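Local coordinates for protein cytolethal distending toxin subunit A (Haemophilus ducreyi, PDB 1SR4) that probably pairs with subunit CdtC as a lectin-like heterodimer that delivers the genotoxic CdtB subunit into host cells, at residues 162-167 / 187-192; 104-109 / 136-141; 93-98 / 198-203. One frame throughout, in Å; residues are numbered along the deposited sequence.

How the interactions relate
From the N terminus, the chain first enters interaction 3 at residues 93-98, and that contact is the last to close, when 198-203 returns after about a hundred residues. Both other contacts fall within this span. Interaction 2 is complete before interaction 1 opens; these two follow in series and neither crosses the other. The three do not touch: centres lie about 23 to 25 Å apart. Interaction 1 ties strand 162-165 to strand 189-196, and interaction 2 the loop between strands 99-103 and 110-114 to that between 127-131 and 142-146. Interaction 3, on the other side of the chain's centre, ties the loop before strand 99-103 to the chain after strand 189-196.

Interaction 1 of 3, residues 162-167 / 187-192; sequences CVTYNP and PSRDQT
Tyr165 and Asp190 form a single antiparallel bridge in the beta-trefoil lectin domain, joining strand 162-165 to the weakly bonded start of strand 189-196. In this hydrogen-bonded pair, Tyr165 N gives to Asp190 O at 3.0 Å and Asp190 N to Tyr165 O at 2.8 Å. A water extends the link by donating to both Val163 O and Gln191 O.

Among the nonpolar contacts, Tyr165 CG sits between the backbone N and the carbonyl carbon (chi1 63°), and the ring lies alongside Asp190, its plane only 8° from that of the carboxylate. Asp190 CB lies over one face of the ring toward its rim, and Pro167 CG presses on the same CB at 3.4 Å.

The side-chain bonds flank the bridge. Gln191 NE2 reaches Thr164 OG1 at 3.1 Å, nearly straight (166°) and in its own amide plane; OG1 also meets Ser179, and the Gln191 carboxamide is held further by Gly183 N and Val180 O. Asp190 OD1 closes an Asx turn on Thr192 N and takes Thr192 OG1 as well, from the same face of the carboxylate. Tyr165 OH, also bonded to Gln66 N, donates to Thr192 O at 2.6 Å, in the plane of that carbonyl.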
# COMPACT_ATOMS: atom_id res chain seq x y z
N CYS A 162 -16.21 -5.87 -16.95
CA CYS A 162 -15.96 -5.61 -15.54
C CYS A 162 -16.98 -6.21 -14.57
O CYS A 162 -18.16 -6.34 -14.89
CB CYS A 162 -15.84 -4.09 -15.33
SG CYS A 162 -14.26 -3.48 -16.00
N VAL A 163 -16.49 -6.57 -13.39
CA VAL A 163 -17.32 -7.16 -12.34
C VAL A 163 -18.27 -6.08 -11.82
O VAL A 163 -17.85 -5.06 -11.27
CB VAL A 163 -16.43 -7.71 -11.22
CG1 VAL A 163 -17.28 -8.37 -10.13
CG2 VAL A 163 -15.43 -8.70 -11.82
N THR A 164 -19.56 -6.34 -12.00
CA THR A 164 -20.64 -5.41 -11.66
C THR A 164 -21.57 -5.98 -10.59
O THR A 164 -21.77 -7.19 -10.52
CB THR A 164 -21.46 -5.14 -12.94
OG1 THR A 164 -20.56 -4.79 -14.00
CG2 THR A 164 -22.50 -4.04 -12.74
N TYR A 165 -22.15 -5.10 -9.77
CA TYR A 165 -23.06 -5.56 -8.73
C TYR A 165 -24.05 -4.46 -8.38
O TYR A 165 -23.83 -3.30 -8.71
CB TYR A 165 -22.29 -5.96 -7.46
CG TYR A 165 -21.55 -4.80 -6.83
CD1 TYR A 165 -22.12 -4.06 -5.78
CD2 TYR A 165 -20.30 -4.42 -7.31
CE1 TYR A 165 -21.45 -2.97 -5.22
CE2 TYR A 165 -19.62 -3.33 -6.77
CZ TYR A 165 -20.19 -2.61 -5.73
OH TYR A 165 -19.52 -1.51 -5.24
N ASN A 166 -25.14 -4.83 -7.71
CA ASN A 166 -26.14 -3.86 -7.30
C ASN A 166 -25.92 -3.53 -5.82
O ASN A 166 -26.11 -4.37 -4.96
CB ASN A 166 -27.55 -4.43 -7.48
CG ASN A 166 -27.72 -5.80 -6.82
OD1 ASN A 166 -26.95 -6.74 -7.08
ND2 ASN A 166 -28.75 -5.92 -5.98
N PRO A 167 -25.50 -2.29 -5.52
CA PRO A 167 -25.28 -1.87 -4.14
C PRO A 167 -26.57 -2.06 -3.34
O PRO A 167 -26.56 -2.64 -2.25
CB PRO A 167 -24.93 -0.39 -4.29
CG PRO A 167 -24.18 -0.35 -5.58
CD PRO A 167 -25.01 -1.28 -6.47
N PRO A 187 -27.02 3.10 -7.65
CA PRO A 187 -27.69 2.23 -6.67
C PRO A 187 -27.95 0.82 -7.19
O PRO A 187 -27.88 -0.16 -6.44
CB PRO A 187 -28.98 2.99 -6.38
CG PRO A 187 -28.52 4.42 -6.44
CD PRO A 187 -27.69 4.42 -7.71
N SER A 188 -28.26 0.70 -8.48
CA SER A 188 -28.55 -0.61 -9.07
C SER A 188 -27.41 -1.19 -9.88
O SER A 188 -27.50 -2.30 -10.38
CB SER A 188 -29.78 -0.51 -9.99
OG SER A 188 -29.50 0.30 -11.13
N ARG A 189 -26.33 -0.44 -10.03
CA ARG A 189 -25.21 -0.92 -10.85
C ARG A 189 -23.94 -0.16 -10.47
O ARG A 189 -23.83 1.04 -10.74
CB ARG A 189 -25.57 -0.69 -12.33
CG ARG A 189 -24.48 -1.08 -13.31
CD ARG A 189 -24.97 -1.01 -14.77
NE ARG A 189 -23.98 -1.60 -15.68
CZ ARG A 189 -22.93 -0.95 -16.15
NH1 ARG A 189 -22.73 0.33 -15.82
NH2 ARG A 189 -22.04 -1.58 -16.92
N ASP A 190 -22.99 -0.85 -9.85
CA ASP A 190 -21.75 -0.22 -9.42
C ASP A 190 -20.61 -1.16 -9.83
O ASP A 190 -20.80 -2.38 -9.87
CB ASP A 190 -21.78 -0.06 -7.91
CG ASP A 190 -20.75 0.94 -7.38
OD1 ASP A 190 -19.60 1.01 -7.87
OD2 ASP A 190 -21.09 1.63 -6.41
N GLN A 191 -19.45 -0.60 -10.15
CA GLN A 191 -18.33 -1.44 -10.54
C GLN A 191 -17.10 -1.16 -9.68
O GLN A 191 -16.00 -1.60 -10.01
CB GLN A 191 -17.98 -1.25 -12.02
CG GLN A 191 -19.10 -1.62 -12.99
CD GLN A 191 -18.68 -1.49 -14.45
OE1 GLN A 191 -17.94 -0.56 -14.81
NE2 GLN A 191 -19.15 -2.40 -15.29
N THR A 192 -17.27 -0.42 -8.58
CA THR A 192 -16.10 -0.14 -7.75
C THR A 192 -16.04 -1.08 -6.55
O THR A 192 -17.05 -1.35 -5.88
CB THR A 192 -16.04 1.34 -7.26
OG1 THR A 192 -17.30 1.73 -6.72
CG2 THR A 192 -15.74 2.28 -8.42
O HOH W 1 -15.45 -3.77 -11.41

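Interaction 2 of 3, residues 104-109 / 136-141; sequences GKHREY and DKLAQE
Glu141 meets His106 through a side chain that leaves with CG beside its backbone N (chi1 -71°) and then runs extended, carrying the carboxylate across to the 104-109 loop. In His106, chi1 places the ring near the same carboxylate, with CG beside the backbone N, and chi2 turns ND1 to it. The two oxygens of Glu141 are thus shared between the backbone and the ring of one residue. OE1 accepts from His106 N at 3.0 Å, a fairly straight bond on the syn side of the carboxylate; OE2 lies 2.7 Å from His106 ND1, but that bond is weak because the angle at hydrogen is only 126°. The His106 ring and the Glu141 carboxylate are moderately inclined.

OE1 also sits at the edge of the Tyr109 ring, 3.5 Å from CD2, with the two planes steeply inclined at 73°. The His106 ring is backed on one face by Leu138 CD1. Farther out, the extended Lys105 chain carries NZ to Asp136 OD1, making a salt bridge of 3.1 Å on the anti side of that carboxylate; both residues are exposed.

A type II turn from His106 to Tyr109 shapes the loop between strands 99-103 and 110-114, and its outer residues Arg107 and Glu108 bind the CdtB subunit, Arg107 by a salt bridge to Asp260 of CdtB. The opposing loop carries a short 3-10 segment, 138-140, and leads from strand 127-131 into strand 142-146.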
# COMPACT_ATOMS: atom_id res chain seq x y z
N GLY A 104 -0.80 -13.08 -11.88
CA GLY A 104 -1.17 -14.17 -12.76
C GLY A 104 0.00 -14.54 -13.65
O GLY A 104 1.13 -14.09 -13.43
N LYS A 105 -0.27 -15.35 -14.65
CA LYS A 105 0.73 -15.78 -15.59
C LYS A 105 1.23 -14.57 -16.37
O LYS A 105 2.43 -14.42 -16.60
CB LYS A 105 0.12 -16.80 -16.55
CG LYS A 105 1.01 -17.25 -17.70
CD LYS A 105 0.16 -18.02 -18.71
CE LYS A 105 0.99 -18.78 -19.73
NZ LYS A 105 0.11 -19.60 -20.62
N HIS A 106 0.30 -13.70 -16.78
CA HIS A 106 0.67 -12.51 -17.55
C HIS A 106 1.00 -11.31 -16.68
O HIS A 106 0.46 -11.14 -15.59
CB HIS A 106 -0.46 -12.15 -18.51
CG HIS A 106 -0.75 -13.20 -19.53
ND1 HIS A 106 -1.30 -14.42 -19.20
CD2 HIS A 106 -0.54 -13.23 -20.86
CE1 HIS A 106 -1.43 -15.15 -20.29
NE2 HIS A 106 -0.98 -14.45 -21.32
N ARG A 107 1.88 -10.44 -17.17
CA ARG A 107 2.25 -9.26 -16.39
C ARG A 107 1.05 -8.35 -16.17
O ARG A 107 0.19 -8.20 -17.05
CB ARG A 107 3.37 -8.49 -17.09
CG ARG A 107 4.68 -9.26 -17.11
CD ARG A 107 5.80 -8.51 -17.82
NE ARG A 107 7.02 -9.31 -17.85
CZ ARG A 107 8.18 -8.91 -18.35
NH1 ARG A 107 8.29 -7.69 -18.87
NH2 ARG A 107 9.23 -9.71 -18.32
N GLU A 108 0.99 -7.76 -14.99
CA GLU A 108 -0.07 -6.83 -14.60
C GLU A 108 -1.43 -7.44 -14.28
O GLU A 108 -2.36 -6.72 -13.93
CB GLU A 108 -0.22 -5.74 -15.67
CG GLU A 108 1.04 -4.88 -15.80
CD GLU A 108 0.80 -3.61 -16.60
OE1 GLU A 108 0.80 -3.69 -17.85
OE2 GLU A 108 0.59 -2.54 -15.98
N TYR A 109 -1.57 -8.77 -14.39
CA TYR A 109 -2.84 -9.39 -14.04
C TYR A 109 -2.75 -10.13 -12.70
O TYR A 109 -1.66 -10.50 -12.23
CB TYR A 109 -3.30 -10.38 -15.11
CG TYR A 109 -3.43 -9.80 -16.51
CD1 TYR A 109 -3.67 -8.44 -16.71
CD2 TYR A 109 -3.33 -10.63 -17.62
CE1 TYR A 109 -3.81 -7.92 -18.00
CE2 TYR A 109 -3.48 -10.13 -18.91
CZ TYR A 109 -3.71 -8.77 -19.09
OH TYR A 109 -3.87 -8.29 -20.37
N ASP A 136 -2.78 -21.29 -16.62
CA ASP A 136 -2.97 -21.23 -18.06
C ASP A 136 -4.38 -20.85 -18.48
O ASP A 136 -4.69 -20.83 -19.67
CB ASP A 136 -2.59 -22.57 -18.69
CG ASP A 136 -1.13 -22.91 -18.47
OD1 ASP A 136 -0.29 -22.02 -18.68
OD2 ASP A 136 -0.83 -24.06 -18.09
N LYS A 137 -5.24 -20.56 -17.52
CA LYS A 137 -6.61 -20.17 -17.85
C LYS A 137 -6.74 -18.65 -17.78
O LYS A 137 -6.77 -18.06 -16.69
CB LYS A 137 -7.61 -20.82 -16.89
CG LYS A 137 -7.76 -22.34 -17.03
CD LYS A 137 -8.71 -22.89 -15.96
CE LYS A 137 -8.67 -24.43 -15.87
NZ LYS A 137 -9.37 -24.96 -14.65
N LEU A 138 -6.83 -18.01 -18.95
CA LEU A 138 -6.96 -16.56 -19.01
C LEU A 138 -8.21 -16.08 -18.26
O LEU A 138 -8.21 -14.98 -17.68
CB LEU A 138 -7.03 -16.10 -20.47
CG LEU A 138 -6.75 -14.61 -20.73
CD1 LEU A 138 -5.32 -14.29 -20.27
CD2 LEU A 138 -6.91 -14.29 -22.22
N ALA A 139 -9.27 -16.89 -18.26
CA ALA A 139 -10.51 -16.51 -17.56
C ALA A 139 -10.34 -16.34 -16.05
O ALA A 139 -11.21 -15.78 -15.38
CB ALA A 139 -11.62 -17.54 -17.84
N GLN A 140 -9.23 -16.82 -15.50
CA GLN A 140 -8.97 -16.66 -14.07
C GLN A 140 -8.03 -15.48 -13.80
O GLN A 140 -7.62 -15.25 -12.65
CB GLN A 140 -8.38 -17.95 -13.48
CG GLN A 140 -9.38 -19.10 -13.46
CD GLN A 140 -8.81 -20.37 -12.87
OE1 GLN A 140 -7.64 -20.43 -12.47
NE2 GLN A 140 -9.63 -21.40 -12.81
N GLU A 141 -7.70 -14.72 -14.85
CA GLU A 141 -6.83 -13.57 -14.72
C GLU A 141 -7.64 -12.29 -14.82
O GLU A 141 -8.52 -12.17 -15.68
CB GLU A 141 -5.75 -13.58 -15.81
CG GLU A 141 -4.68 -14.66 -15.62
CD GLU A 141 -3.44 -14.38 -16.46
OE1 GLU A 141 -2.55 -13.65 -16.00
OE2 GLU A 141 -3.38 -14.88 -17.60

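Interaction 3 of 3, residues 93-98 / 198-203; sequences FGNIRN and PVLEAT
Asn98 and Val199 cross obliquely, the carboxamide of the first lying against the backbone of the second. Both polar ends of the amide are used: OD1 accepts from Val199 N at 2.8 Å, while ND2 gives to Val199 O at 3.2 Å along a nearly straight line (174°). That acceptor lies in the Asn98 amide plane, yet the donor stands well above the Val199 carbonyl plane. ND2 has a further partner in Gln115 OE1.

Arg97 meets Val199 at about a right angle, with Val199 CG2 set over one face of the guanidinium toward its rim, 3.7 Å from Arg97 CZ. With the chain bent at chi3 (-61°), NE faces Gly94 O and donates to it at 2.9 Å, in the guanidinium plane; NH1 is held by Asn87 and Ser90. Leu200 crosses Asn95 at about a right angle, CD2 lying 3.3 Å from Asn95 OD1. One water joins Asn95 OD1, Arg97 NH2 and Val199 O.

The contact binds a 3-10 turn before strand 99-103 to the chain that follows strand 189-196. Within the same segment, Ala202 and Thr203 pair antiparallel with a strand of CdtC, an intermolecular sheet that continues across the CdtA-CdtC interface.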
# COMPACT_ATOMS: atom_id res chain seq x y z
N PHE A 93 -20.55 -18.32 6.89
CA PHE A 93 -19.80 -18.72 5.68
C PHE A 93 -18.35 -19.06 6.01
O PHE A 93 -17.74 -19.90 5.35
CB PHE A 93 -19.79 -17.61 4.62
CG PHE A 93 -21.08 -17.44 3.87
CD1 PHE A 93 -22.31 -17.64 4.50
CD2 PHE A 93 -21.07 -16.95 2.57
CE1 PHE A 93 -23.51 -17.34 3.85
CE2 PHE A 93 -22.26 -16.65 1.90
CZ PHE A 93 -23.48 -16.84 2.55
N GLY A 94 -17.78 -18.40 7.01
CA GLY A 94 -16.40 -18.70 7.33
C GLY A 94 -15.42 -18.20 6.28
O GLY A 94 -15.69 -17.24 5.54
N ASN A 95 -14.28 -18.86 6.19
CA ASN A 95 -13.22 -18.45 5.28
C ASN A 95 -13.43 -18.60 3.76
O ASN A 95 -12.50 -18.32 2.98
CB ASN A 95 -11.90 -19.12 5.71
CG ASN A 95 -11.51 -18.79 7.15
OD1 ASN A 95 -12.06 -17.86 7.77
ND2 ASN A 95 -10.53 -19.53 7.69
N ILE A 96 -14.62 -19.02 3.32
CA ILE A 96 -14.86 -19.12 1.89
C ILE A 96 -15.05 -17.69 1.35
O ILE A 96 -15.15 -17.47 0.13
CB ILE A 96 -16.14 -19.93 1.55
CG1 ILE A 96 -17.38 -19.19 2.07
CG2 ILE A 96 -16.04 -21.33 2.15
CD1 ILE A 96 -18.71 -19.83 1.64
N ARG A 97 -15.07 -16.73 2.27
CA ARG A 97 -15.23 -15.30 1.93
C ARG A 97 -13.90 -14.57 1.71
O ARG A 97 -13.89 -13.43 1.23
CB ARG A 97 -16.01 -14.60 3.04
CG ARG A 97 -17.45 -15.10 3.18
CD ARG A 97 -18.10 -14.49 4.42
NE ARG A 97 -17.38 -14.89 5.63
CZ ARG A 97 -17.56 -14.32 6.82
NH1 ARG A 97 -18.45 -13.34 6.96
NH2 ARG A 97 -16.83 -14.71 7.85
N ASN A 98 -12.79 -15.23 2.04
CA ASN A 98 -11.46 -14.65 1.92
C ASN A 98 -10.69 -15.21 0.74
O ASN A 98 -10.80 -16.38 0.42
CB ASN A 98 -10.63 -14.88 3.20
CG ASN A 98 -11.28 -14.27 4.42
OD1 ASN A 98 -11.73 -13.13 4.37
ND2 ASN A 98 -11.32 -15.02 5.52
N PRO A 198 -9.18 -9.23 5.32
CA PRO A 198 -9.97 -10.46 5.28
C PRO A 198 -10.89 -10.50 6.49
O PRO A 198 -10.66 -9.76 7.46
CB PRO A 198 -8.90 -11.55 5.36
CG PRO A 198 -7.89 -10.92 6.33
CD PRO A 198 -7.80 -9.48 5.79
N VAL A 199 -11.94 -11.32 6.45
CA VAL A 199 -12.77 -11.43 7.63
C VAL A 199 -12.16 -12.57 8.44
O VAL A 199 -12.46 -13.75 8.23
CB VAL A 199 -14.26 -11.70 7.31
CG1 VAL A 199 -14.97 -10.36 7.07
CG2 VAL A 199 -14.41 -12.58 6.10
N LEU A 200 -11.27 -12.18 9.35
CA LEU A 200 -10.54 -13.11 10.22
C LEU A 200 -10.25 -12.43 11.55
O LEU A 200 -10.33 -11.21 11.64
CB LEU A 200 -9.20 -13.49 9.58
CG LEU A 200 -9.14 -14.27 8.25
CD1 LEU A 200 -7.72 -14.32 7.73
CD2 LEU A 200 -9.68 -15.67 8.47
N GLU A 201 -9.93 -13.22 12.58
CA GLU A 201 -9.55 -12.65 13.88
C GLU A 201 -8.20 -12.00 13.57
O GLU A 201 -7.36 -12.60 12.88
CB GLU A 201 -9.34 -13.73 14.93
CG GLU A 201 -10.63 -14.38 15.41
CD GLU A 201 -11.18 -13.72 16.67
OE1 GLU A 201 -10.42 -13.59 17.66
OE2 GLU A 201 -12.36 -13.35 16.67
N ALA A 202 -8.01 -10.78 14.07
CA ALA A 202 -6.78 -10.02 13.81
C ALA A 202 -5.93 -9.94 15.07
O ALA A 202 -6.46 -9.83 16.17
CB ALA A 202 -7.15 -8.60 13.36
N THR A 203 -4.62 -9.99 14.90
CA THR A 203 -3.72 -9.91 16.04
C THR A 203 -2.98 -8.58 15.93
O THR A 203 -2.40 -8.28 14.88
CB THR A 203 -2.69 -11.10 16.02
OG1 THR A 203 -3.40 -12.35 16.05
CG2 THR A 203 -1.76 -11.02 17.23
O HOH W 2 -14.17 -15.99 8.14